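GTP-binding protein (PDB 1WXQ) probably binds GTP and may hydrolyse nucleotides, as expected of an Obg-type P-loop GTPase that also carries a TGS domain, although its cellular role is unknown. Local coordinates at residues A[238-242]-A[243-247]; A[307-310]-A[311-315]. All coordinates share one frame; numbering follows the deposited sequence.

In the fold
Contacts 1 and 2 illustrate how one central sheet is covered on opposite faces by different helices. In contact 1, residues 238-247, helix 229-241 ends and the chain turns into strand 245-249; half of its touching residues are exposed, and it depends on a glycine turn and a charged cluster. Contact 2, residues 307-315, is a run of helix that widens into a pi-type turn at 311-315, about 14 Å away, centre to centre, and nearer the centre of the molecule. Its buried side is a row of valines and isoleucine, with a salt bridge and an aromatic ring along its flanks. The two meet where Ile245 and Ile247 pack on Glu307, Val308 and Arg311.

Contact 1 of 2, residues A[238-242]-A[243-247]; sequences EEEKR and GYIVI
At the C-terminal end of helix 229-241, Glu239 and Tyr244 join the last turn of the helix to the strand that follows. Tyr244 N donates to Glu239 O over 3.1 Å, as in the six-to-one bond of a Schellman motif, with the donor tilted 29° from the carbonyl plane. The companion five-to-two pair, Gly243 N and Glu240 O, is long at 3.7 Å, so the ending is only Schellman-like. Gly243 reverses the chain with a positive phi of 86°, where a side chain would run into the preceding carbonyl oxygen. Beside the turn, Glu240 CA directs a C-H at Tyr244 O, 3.1 Å away.

The side chains of Glu239, Arg242 and Tyr244 run alongside one another. A bend at chi2 (-49°) brings the Glu239 carboxylate next to the ring, where OE1 lies 3.3 Å from Tyr244 CD2. On its syn side the same OE1 accepts a moderately bent, charged hydrogen bond from Arg242 NH1 at 2.8 Å, near the guanidinium plane. NH1 in turn meets the ring edge at Tyr244 CE2 (3.2 Å). Glu135, on helix 127-147, takes both Arg242 NH2 and Tyr244 OH, tying the cluster to a neighbouring helix. With an alanine here instead of Glu239, Arg242 NH1 would probably lose its carboxylate mate, leaving the guanidinium held mainly through NH2 by Glu135 and less firmly set against the tyrosine. Nearer the backbone, Glu239 CB packs on Val246 CG2 at 3.8 Å, while Ile245 and Ile247 pair with strand 217-222. The whole is the helix-to-strand return of a beta-alpha-beta crossover, as found throughout P-loop GTPases.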
ATOM      1  N   GLU A 238      14.261 -10.440 -12.325  1.00 29.78           N
ATOM      2  CA  GLU A 238      14.166 -11.632 -11.499  1.00 32.62           C
ATOM      3  C   GLU A 238      12.932 -11.582 -10.594  1.00 35.28           C
ATOM      4  O   GLU A 238      12.107 -12.496 -10.594  1.00 36.39           O
ATOM      5  CB  GLU A 238      15.445 -11.768 -10.660  1.00 33.16           C
ATOM      6  CG  GLU A 238      15.686 -13.133 -10.044  1.00 40.21           C
ATOM      7  CD  GLU A 238      16.960 -13.170  -9.197  1.00 49.60           C
ATOM      8  OE1 GLU A 238      18.003 -12.618  -9.629  1.00 51.41           O
ATOM      9  OE2 GLU A 238      16.926 -13.758  -8.096  1.00 50.96           O
ATOM     10  N   GLU A 239      12.796 -10.494  -9.847  1.00 36.96           N
ATOM     11  CA  GLU A 239      11.683 -10.337  -8.928  1.00 39.00           C
ATOM     12  C   GLU A 239      10.308 -10.059  -9.533  1.00 39.14           C
ATOM     13  O   GLU A 239       9.296 -10.424  -8.940  1.00 35.80           O
ATOM     14  CB  GLU A 239      12.020  -9.259  -7.891  1.00 39.23           C
ATOM     15  CG  GLU A 239      13.064  -9.695  -6.875  1.00 42.29           C
ATOM     16  CD  GLU A 239      12.743 -11.053  -6.262  1.00 50.36           C
ATOM     17  OE1 GLU A 239      11.550 -11.327  -6.008  1.00 43.70           O
ATOM     18  OE2 GLU A 239      13.681 -11.848  -6.027  1.00 56.46           O
ATOM     19  N   GLU A 240      10.244  -9.423 -10.698  1.00 42.23           N
ATOM     20  CA  GLU A 240       8.934  -9.149 -11.271  1.00 45.71           C
ATOM     21  C   GLU A 240       8.299 -10.441 -11.778  1.00 47.31           C
ATOM     22  O   GLU A 240       7.097 -10.497 -12.045  1.00 50.47           O
ATOM     23  CB  GLU A 240       9.013  -8.081 -12.368  1.00 45.92           C
ATOM     24  CG  GLU A 240       9.473  -6.693 -11.845  1.00 49.29           C
ATOM     25  CD  GLU A 240       8.789  -5.505 -12.552  1.00 53.64           C
ATOM     26  OE1 GLU A 240       8.681  -5.516 -13.801  1.00 59.24           O
ATOM     27  OE2 GLU A 240       8.366  -4.553 -11.864  1.00 53.35           O
ATOM     28  N   LYS A 241       9.104 -11.490 -11.898  1.00 46.25           N
ATOM     29  CA  LYS A 241       8.565 -12.772 -12.316  1.00 46.93           C
ATOM     30  C   LYS A 241       7.954 -13.438 -11.083  1.00 47.90           C
ATOM     31  O   LYS A 241       7.023 -14.240 -11.193  1.00 48.72           O
ATOM     32  CB  LYS A 241       9.661 -13.669 -12.884  1.00 46.83           C
ATOM     33  CG  LYS A 241       9.981 -13.420 -14.336  1.00 49.29           C
ATOM     34  CD  LYS A 241      10.690 -14.628 -14.918  1.00 58.31           C
ATOM     35  CE  LYS A 241      10.820 -14.535 -16.434  1.00 61.15           C
ATOM     36  NZ  LYS A 241      11.278 -15.828 -17.014  1.00 59.35           N
ATOM     37  N   ARG A 242       8.479 -13.088  -9.908  1.00 47.02           N
ATOM     38  CA  ARG A 242       8.005 -13.646  -8.640  1.00 45.13           C
ATOM     39  C   ARG A 242       6.814 -12.912  -8.040  1.00 44.24           C
ATOM     40  O   ARG A 242       6.434 -13.179  -6.904  1.00 43.87           O
ATOM     41  CB  ARG A 242       9.133 -13.663  -7.608  1.00 44.28           C
ATOM     42  CG  ARG A 242      10.319 -14.502  -8.023  1.00 47.43           C
ATOM     43  CD  ARG A 242      11.410 -14.539  -6.949  1.00 48.52           C
ATOM     44  NE  ARG A 242      11.015 -15.299  -5.764  1.00 48.39           N
ATOM     45  CZ  ARG A 242      10.589 -14.756  -4.628  1.00 49.33           C
ATOM     46  NH1 ARG A 242      10.498 -13.435  -4.511  1.00 52.50           N
ATOM     47  NH2 ARG A 242      10.263 -15.532  -3.600  1.00 44.57           N
ATOM     48  N   GLY A 243       6.226 -11.987  -8.791  1.00 43.47           N
ATOM     49  CA  GLY A 243       5.080 -11.257  -8.280  1.00 43.84           C
ATOM     50  C   GLY A 243       5.422 -10.022  -7.461  1.00 42.90           C
ATOM     51  O   GLY A 243       4.616  -9.572  -6.632  1.00 44.49           O
ATOM     52  N   TYR A 244       6.611  -9.469  -7.694  1.00 41.12           N
ATOM     53  CA  TYR A 244       7.063  -8.275  -6.986  1.00 41.29           C
ATOM     54  C   TYR A 244       7.323  -7.102  -7.915  1.00 39.79           C
ATOM     55  O   TYR A 244       7.910  -7.263  -8.982  1.00 42.26           O
ATOM     56  CB  TYR A 244       8.356  -8.552  -6.227  1.00 40.86           C
ATOM     57  CG  TYR A 244       8.177  -9.246  -4.905  1.00 44.52           C
ATOM     58  CD1 TYR A 244       7.553  -8.600  -3.829  1.00 46.53           C
ATOM     59  CD2 TYR A 244       8.657 -10.538  -4.714  1.00 41.72           C
ATOM     60  CE1 TYR A 244       7.418  -9.225  -2.598  1.00 51.95           C
ATOM     61  CE2 TYR A 244       8.523 -11.178  -3.489  1.00 52.76           C
ATOM     62  CZ  TYR A 244       7.906 -10.519  -2.431  1.00 56.26           C
ATOM     63  OH  TYR A 244       7.786 -11.147  -1.206  1.00 57.58           O
ATOM     64  N   ILE A 245       6.882  -5.923  -7.498  1.00 35.68           N
ATOM     65  CA  ILE A 245       7.116  -4.701  -8.251  1.00 30.51           C
ATOM     66  C   ILE A 245       8.412  -4.085  -7.715  1.00 26.57           C
ATOM     67  O   ILE A 245       8.522  -3.824  -6.518  1.00 23.85           O
ATOM     68  CB  ILE A 245       5.980  -3.692  -8.032  1.00 31.50           C
ATOM     69  CG1 ILE A 245       4.690  -4.230  -8.653  1.00 33.31           C
ATOM     70  CG2 ILE A 245       6.383  -2.330  -8.590  1.00 28.49           C
ATOM     71  CD1 ILE A 245       3.486  -3.320  -8.442  1.00 39.10           C
ATOM     72  N   VAL A 246       9.391  -3.853  -8.583  1.00 25.52           N
ATOM     73  CA  VAL A 246      10.656  -3.269  -8.131  1.00 25.84           C
ATOM     74  C   VAL A 246      11.012  -1.963  -8.801  1.00 24.39           C
ATOM     75  O   VAL A 246      11.100  -1.889 -10.018  1.00 23.86           O
ATOM     76  CB  VAL A 246      11.848  -4.195  -8.371  1.00 27.41           C
ATOM     77  CG1 VAL A 246      13.112  -3.503  -7.904  1.00 24.34           C
ATOM     78  CG2 VAL A 246      11.651  -5.500  -7.647  1.00 25.24           C
ATOM     79  N   ILE A 247      11.272  -0.944  -7.997  1.00 24.37           N
ATOM     80  CA  ILE A 247      11.603   0.365  -8.533  1.00 25.98           C
ATOM     81  C   ILE A 247      12.925   0.939  -7.988  1.00 25.11           C
ATOM     82  O   ILE A 247      13.174   0.942  -6.779  1.00 24.40           O
ATOM     83  CB  ILE A 247      10.405   1.315  -8.256  1.00 29.09           C
ATOM     84  CG1 ILE A 247       9.189   0.792  -9.039  1.00 27.11           C
ATOM     85  CG2 ILE A 247      10.744   2.769  -8.619  1.00 23.22           C
ATOM     86  CD1 ILE A 247       7.843   1.315  -8.534  1.00 37.94           C
TER

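Contact 2 of 2, residues A[307-310]-A[311-315]; sequences EVIN and RVVFD
Phe314 lies one helical turn beyond Asn310, and its side chain runs along that residue from root to ring. CG stands anti to the carbonyl carbon (chi1 -56°), which turns the ring back over the preceding turn. CB sits 3.3 Å from Asn310 O, the oxygen that also accepts the Phe314 N-H at 2.9 Å. CG passes the same oxygen at 3.5 Å. Further out, CD2 lies 3.3 Å from Asn310 O and also packs on Asn310 CB, and CE2 comes to 3.9 Å from Asn310 CG, with amide and ring planes 50° apart. Beyond the helix the ring makes an edge-to-face stack with Phe386, while Asn310 OD1 receives weak hydrogen bonds from Gln306 NE2 and Ile45 N.

On another flank, Arg311 bends at chi2 and chi3 to bring NE to Asp315 OD2 at 3.2 Å, a salt bridge on the anti side but tilted out of the carboxylate plane, backed by a weak bond from NH2. The buried side is apolar, with Val308 CG1 4.4 Å from Val312 CG2. Through these residues helix 305-316 lies against strands 104-110 and 217-222; Arg311 rests on strand 245-249, and Phe314 touches Thr46 of strand 39-47.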
ATOM      1  N   GLU A 307       7.355   7.298  -6.746  1.00 32.01           N
ATOM      2  CA  GLU A 307       6.867   6.246  -7.640  1.00 33.11           C
ATOM      3  C   GLU A 307       6.461   5.009  -6.826  1.00 32.18           C
ATOM      4  O   GLU A 307       5.392   4.427  -7.025  1.00 30.60           O
ATOM      5  CB  GLU A 307       7.982   5.877  -8.626  1.00 34.57           C
ATOM      6  CG  GLU A 307       7.533   5.191  -9.897  1.00 39.02           C
ATOM      7  CD  GLU A 307       8.714   4.757 -10.758  1.00 44.40           C
ATOM      8  OE1 GLU A 307       9.702   5.530 -10.833  1.00 39.74           O
ATOM      9  OE2 GLU A 307       8.651   3.657 -11.359  1.00 40.74           O
ATOM     10  N   VAL A 308       7.328   4.612  -5.902  1.00 31.09           N
ATOM     11  CA  VAL A 308       7.047   3.463  -5.070  1.00 30.96           C
ATOM     12  C   VAL A 308       5.731   3.642  -4.304  1.00 30.35           C
ATOM     13  O   VAL A 308       4.888   2.742  -4.301  1.00 31.19           O
ATOM     14  CB  VAL A 308       8.183   3.215  -4.069  1.00 31.48           C
ATOM     15  CG1 VAL A 308       7.771   2.134  -3.082  1.00 31.60           C
ATOM     16  CG2 VAL A 308       9.448   2.806  -4.814  1.00 28.96           C
ATOM     17  N   ILE A 309       5.550   4.804  -3.676  1.00 29.47           N
ATOM     18  CA  ILE A 309       4.334   5.066  -2.905  1.00 28.12           C
ATOM     19  C   ILE A 309       3.072   5.070  -3.771  1.00 28.51           C
ATOM     20  O   ILE A 309       2.019   4.586  -3.342  1.00 27.39           O
ATOM     21  CB  ILE A 309       4.460   6.384  -2.114  1.00 28.83           C
ATOM     22  CG1 ILE A 309       5.581   6.237  -1.073  1.00 29.92           C
ATOM     23  CG2 ILE A 309       3.134   6.730  -1.460  1.00 28.18           C
ATOM     24  CD1 ILE A 309       5.937   7.508  -0.334  1.00 32.01           C
ATOM     25  N   ASN A 310       3.173   5.591  -4.992  1.00 26.96           N
ATOM     26  CA  ASN A 310       2.017   5.589  -5.876  1.00 25.67           C
ATOM     27  C   ASN A 310       1.705   4.139  -6.296  1.00 27.64           C
ATOM     28  O   ASN A 310       0.533   3.764  -6.430  1.00 28.96           O
ATOM     29  CB  ASN A 310       2.262   6.459  -7.136  1.00 24.90           C
ATOM     30  CG  ASN A 310       2.271   7.976  -6.841  1.00 30.00           C
ATOM     31  OD1 ASN A 310       1.934   8.429  -5.732  1.00 29.17           O
ATOM     32  ND2 ASN A 310       2.658   8.763  -7.845  1.00 25.53           N
ATOM     33  N   ARG A 311       2.737   3.315  -6.491  1.00 27.92           N
ATOM     34  CA  ARG A 311       2.503   1.934  -6.914  1.00 28.11           C
ATOM     35  C   ARG A 311       1.873   1.131  -5.800  1.00 26.18           C
ATOM     36  O   ARG A 311       1.089   0.216  -6.060  1.00 25.53           O
ATOM     37  CB  ARG A 311       3.803   1.254  -7.396  1.00 29.69           C
ATOM     38  CG  ARG A 311       4.349   1.803  -8.720  1.00 36.01           C
ATOM     39  CD  ARG A 311       3.345   1.639  -9.892  1.00 37.24           C
ATOM     40  NE  ARG A 311       3.194   0.247 -10.306  1.00 39.02           N
ATOM     41  CZ  ARG A 311       4.094  -0.422 -11.028  1.00 34.77           C
ATOM     42  NH1 ARG A 311       5.211   0.168 -11.428  1.00 32.84           N
ATOM     43  NH2 ARG A 311       3.884  -1.694 -11.332  1.00 33.69           N
ATOM     44  N   VAL A 312       2.201   1.472  -4.556  1.00 23.17           N
ATOM     45  CA  VAL A 312       1.604   0.759  -3.426  1.00 24.06           C
ATOM     46  C   VAL A 312       0.099   1.076  -3.313  1.00 22.80           C
ATOM     47  O   VAL A 312      -0.737   0.179  -3.230  1.00 21.80           O
ATOM     48  CB  VAL A 312       2.257   1.140  -2.080  1.00 22.93           C
ATOM     49  CG1 VAL A 312       1.494   0.472  -0.953  1.00 17.94           C
ATOM     50  CG2 VAL A 312       3.720   0.731  -2.049  1.00 13.67           C
ATOM     51  N   VAL A 313      -0.216   2.364  -3.328  1.00 24.82           N
ATOM     52  CA  VAL A 313      -1.581   2.869  -3.203  1.00 26.96           C
ATOM     53  C   VAL A 313      -2.527   2.540  -4.356  1.00 27.13           C
ATOM     54  O   VAL A 313      -3.602   1.961  -4.147  1.00 25.51           O
ATOM     55  CB  VAL A 313      -1.563   4.419  -3.015  1.00 27.58           C
ATOM     56  CG1 VAL A 313      -2.976   4.958  -2.858  1.00 27.73           C
ATOM     57  CG2 VAL A 313      -0.727   4.780  -1.792  1.00 30.18           C
ATOM     58  N   PHE A 314      -2.114   2.925  -5.563  1.00 29.57           N
ATOM     59  CA  PHE A 314      -2.898   2.741  -6.783  1.00 31.88           C
ATOM     60  C   PHE A 314      -2.835   1.361  -7.443  1.00 34.55           C
ATOM     61  O   PHE A 314      -3.785   0.929  -8.086  1.00 37.46           O
ATOM     62  CB  PHE A 314      -2.462   3.777  -7.821  1.00 30.12           C
ATOM     63  CG  PHE A 314      -2.562   5.196  -7.346  1.00 32.67           C
ATOM     64  CD1 PHE A 314      -3.736   5.669  -6.740  1.00 33.00           C
ATOM     65  CD2 PHE A 314      -1.489   6.069  -7.515  1.00 29.91           C
ATOM     66  CE1 PHE A 314      -3.839   7.000  -6.305  1.00 26.18           C
ATOM     67  CE2 PHE A 314      -1.573   7.403  -7.089  1.00 30.92           C
ATOM     68  CZ  PHE A 314      -2.756   7.871  -6.480  1.00 33.61           C
ATOM     69  N   ASP A 315      -1.711   0.673  -7.301  1.00 37.34           N
ATOM     70  CA  ASP A 315      -1.551  -0.627  -7.929  1.00 37.06           C
ATOM     71  C   ASP A 315      -1.712  -1.797  -6.979  1.00 34.44           C
ATOM     72  O   ASP A 315      -2.660  -2.572  -7.108  1.00 33.24           O
ATOM     73  CB  ASP A 315      -0.184  -0.706  -8.593  1.00 37.75           C
ATOM     74  CG  ASP A 315      -0.089  -1.837  -9.565  1.00 43.70           C
ATOM     75  OD1 ASP A 315      -0.693  -2.895  -9.291  1.00 48.77           O
ATOM     76  OD2 ASP A 315       0.598  -1.672 -10.596  1.00 53.30           O
TER